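Local coordinates for beta-lactamase (Escherichia coli, PDB 6PQ8), which probably hydrolyses the ring of beta-lactam antibiotics to substituted beta-amino acids, as a plasmid-encoded class A beta-lactamase, at residues S27-I32 with F54-N59. The protein carries 1 engineered substitution. Numbering follows the deposited sequence.
Sequences SLKSSI and FKLNVN. With J01 ((2R,3Z,5R)-3-(2-hydroxyethylidene)-7-oxo-4-oxa-1-azabicyclo[3.2.0]heptane-2-carboxylic acid), chain C.
Leu28, Lys29 and Ile32 of the N-terminal helix 25-36 pack on Leu56 and Val58 of strand 55-58, an edge strand of the five-stranded antiparallel sheet in the class A beta-lactamase fold. Helix and strand run in similar directions, their axes 26° apart and 9.2 Å at closest approach. Alternation along the strand turns Leu56 and Val58 toward the helix and Asn57 away from it, so branched apolar residues suit the inner positions and an amide the outer one. Leu56 divides its two methyls: CD1 lies 3.6 Å from Lys29 CB, while CD2 meets Ile32 CD1 tip to tip at 3.8 Å. With its CG1 arm beside the backbone N (chi1 -71°), Ile32 can send CD1 to Leu56 and still set CG2 obliquely against Val58 CG2, at 4.1 Å. Leu28 brings CD2 to the edge of the Phe54 ring, 4.3 Å from CZ, and also touches Tyr295 of helix 278-297, which packs on the same side of the sheet. Phe54 meets the bound clavulanate J01 as well, its CB 3.8 Å from J01 C4. The extended chain of Lys29, with CG anti to N, runs across the strand, nearly at right angles to it, bringing its last methylenes and then the ammonium to backbone Asn57 O; NZ donates a 2.8 Å hydrogen bond from 35° above that carbonyl's plane.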
loop_
_atom_site.group_PDB
_atom_site.type_symbol
_atom_site.label_atom_id
_atom_site.label_comp_id
_atom_site.label_asym_id
_atom_site.label_seq_id
_atom_site.Cartn_x
_atom_site.Cartn_y
_atom_site.Cartn_z
ATOM N N SER A 27 23.676 -5.894 -11.736
ATOM C CA SER A 27 24.300 -4.575 -11.762
ATOM C C SER A 27 23.339 -3.508 -11.245
ATOM O O SER A 27 23.745 -2.602 -10.507
ATOM C CB SER A 27 24.773 -4.238 -13.172
ATOM O OG SER A 27 25.196 -2.886 -13.236
ATOM N N LEU A 28 22.063 -3.599 -11.624
ATOM C CA LEU A 28 21.054 -2.701 -11.067
ATOM C C LEU A 28 20.920 -2.898 -9.560
ATOM O O LEU A 28 20.821 -1.924 -8.806
ATOM C CB LEU A 28 19.711 -2.927 -11.769
ATOM C CG LEU A 28 18.457 -2.311 -11.148
ATOM C CD1 LEU A 28 18.467 -0.809 -11.342
ATOM C CD2 LEU A 28 17.198 -2.929 -11.731
ATOM N N LYS A 29 20.927 -4.156 -9.104
ATOM C CA LYS A 29 20.866 -4.444 -7.675
ATOM C C LYS A 29 22.076 -3.881 -6.941
ATOM O O LYS A 29 21.942 -3.287 -5.863
ATOM C CB LYS A 29 20.777 -5.948 -7.446
ATOM C CG LYS A 29 20.874 -6.338 -5.994
ATOM C CD LYS A 29 20.279 -7.716 -5.790
ATOM C CE LYS A 29 20.307 -8.128 -4.333
ATOM N NZ LYS A 29 19.450 -9.332 -4.185
ATOM N N SER A 30 23.270 -4.076 -7.500
ATOM C CA SER A 30 24.459 -3.503 -6.892
ATOM C C SER A 30 24.394 -1.989 -6.890
ATOM O O SER A 30 24.859 -1.346 -5.944
ATOM C CB SER A 30 25.700 -3.995 -7.635
ATOM O OG SER A 30 25.771 -5.411 -7.560
ATOM N N SER A 31 23.807 -1.403 -7.929
ATOM C CA SER A 31 23.672 0.045 -7.974
ATOM C C SER A 31 22.749 0.549 -6.868
ATOM O O SER A 31 23.011 1.592 -6.255
ATOM C CB SER A 31 23.161 0.461 -9.349
ATOM O OG SER A 31 22.782 1.823 -9.358
ATOM N N ILE A 32 21.672 -0.188 -6.588
ATOM C CA ILE A 32 20.729 0.230 -5.552
ATOM C C ILE A 32 21.365 0.106 -4.165
ATOM O O ILE A 32 21.254 1.011 -3.327
ATOM C CB ILE A 32 19.429 -0.592 -5.680
ATOM C CG1 ILE A 32 18.647 -0.175 -6.937
ATOM C CG2 ILE A 32 18.566 -0.472 -4.433
ATOM C CD1 ILE A 32 17.737 -1.263 -7.480
ATOM N N PHE A 54 10.386 -10.592 -14.642
ATOM C CA PHE A 54 11.536 -9.883 -14.195
ATOM C C PHE A 54 11.424 -9.844 -12.688
ATOM O O PHE A 54 10.364 -9.663 -12.137
ATOM C CB PHE A 54 11.528 -8.494 -14.767
ATOM C CG PHE A 54 12.535 -7.610 -14.170
ATOM C CD1 PHE A 54 13.802 -7.592 -14.650
ATOM C CD2 PHE A 54 12.220 -6.819 -13.115
ATOM C CE1 PHE A 54 14.744 -6.787 -14.094
ATOM C CE2 PHE A 54 13.154 -6.014 -12.544
ATOM C CZ PHE A 54 14.425 -5.996 -13.034
ATOM N N LYS A 55 12.533 -10.007 -12.017
ATOM C CA LYS A 55 12.502 -10.059 -10.586
ATOM C C LYS A 55 13.662 -9.345 -9.913
ATOM O O LYS A 55 14.788 -9.551 -10.298
ATOM C CB LYS A 55 12.447 -11.514 -10.183
ATOM C CG LYS A 55 12.420 -11.780 -8.716
ATOM C CD LYS A 55 11.944 -13.187 -8.445
ATOM C CE LYS A 55 12.641 -13.772 -7.245
ATOM N NZ LYS A 55 13.604 -14.830 -7.624
ATOM N N LEU A 56 13.523 -8.620 -8.967
ATOM C CA LEU A 56 14.607 -7.991 -8.228
ATOM C C LEU A 56 14.195 -7.843 -6.770
ATOM O O LEU A 56 13.060 -7.443 -6.470
ATOM C CB LEU A 56 14.965 -6.627 -8.814
ATOM C CG LEU A 56 15.898 -5.757 -7.970
ATOM C CD1 LEU A 56 17.338 -5.963 -8.379
ATOM C CD2 LEU A 56 15.538 -4.293 -8.082
ATOM N N ASN A 57 15.125 -8.176 -5.874
ATOM C CA ASN A 57 14.961 -8.059 -4.431
ATOM C C ASN A 57 16.171 -7.353 -3.851
ATOM O O ASN A 57 17.297 -7.583 -4.296
ATOM C CB ASN A 57 14.851 -9.426 -3.745
ATOM C CG ASN A 57 13.600 -10.152 -4.106
ATOM O OD1 ASN A 57 12.696 -9.575 -4.705
ATOM N ND2 ASN A 57 13.529 -11.432 -3.752
ATOM N N VAL A 58 15.936 -6.505 -2.851
ATOM C CA VAL A 58 16.985 -5.952 -2.001
ATOM C C VAL A 58 16.488 -6.032 -0.563
ATOM O O VAL A 58 15.362 -5.613 -0.266
ATOM C CB VAL A 58 17.351 -4.502 -2.378
ATOM C CG1 VAL A 58 18.560 -4.026 -1.591
ATOM C CG2 VAL A 58 17.621 -4.385 -3.855
ATOM N N ASN A 59 17.309 -6.597 0.318
ATOM C CA ASN A 59 16.979 -6.731 1.733
ATOM C C ASN A 59 15.604 -7.375 1.917
ATOM O O ASN A 59 14.748 -6.902 2.672
ATOM C CB ASN A 59 17.077 -5.374 2.420
ATOM C CG ASN A 59 18.440 -4.766 2.261
ATOM O OD1 ASN A 59 19.426 -5.489 2.170
ATOM N ND2 ASN A 59 18.514 -3.448 2.208
HETATM O O2 J01 C . 6.988 -6.288 -18.277
HETATM C C5 J01 C . 8.162 -6.168 -18.062
HETATM C C4 J01 C . 9.125 -6.593 -16.961
HETATM C C3 J01 C . 10.147 -5.693 -17.698
HETATM N N1 J01 C . 9.189 -5.565 -18.810
HETATM O O1 J01 C . 11.304 -6.410 -18.169
HETATM C C1 J01 C . 11.300 -6.195 -19.496
HETATM C C2 J01 C . 9.875 -6.085 -19.991
HETATM C C8 J01 C . 9.894 -5.136 -21.192
HETATM O O5 J01 C . 9.605 -3.977 -21.048
HETATM O O4 J01 C . 10.252 -5.585 -22.259
HETATM C C6 J01 C . 12.494 -6.090 -20.218
HETATM C C7 J01 C . 13.768 -5.899 -19.442
HETATM O O3 J01 C . 13.864 -6.910 -18.460
#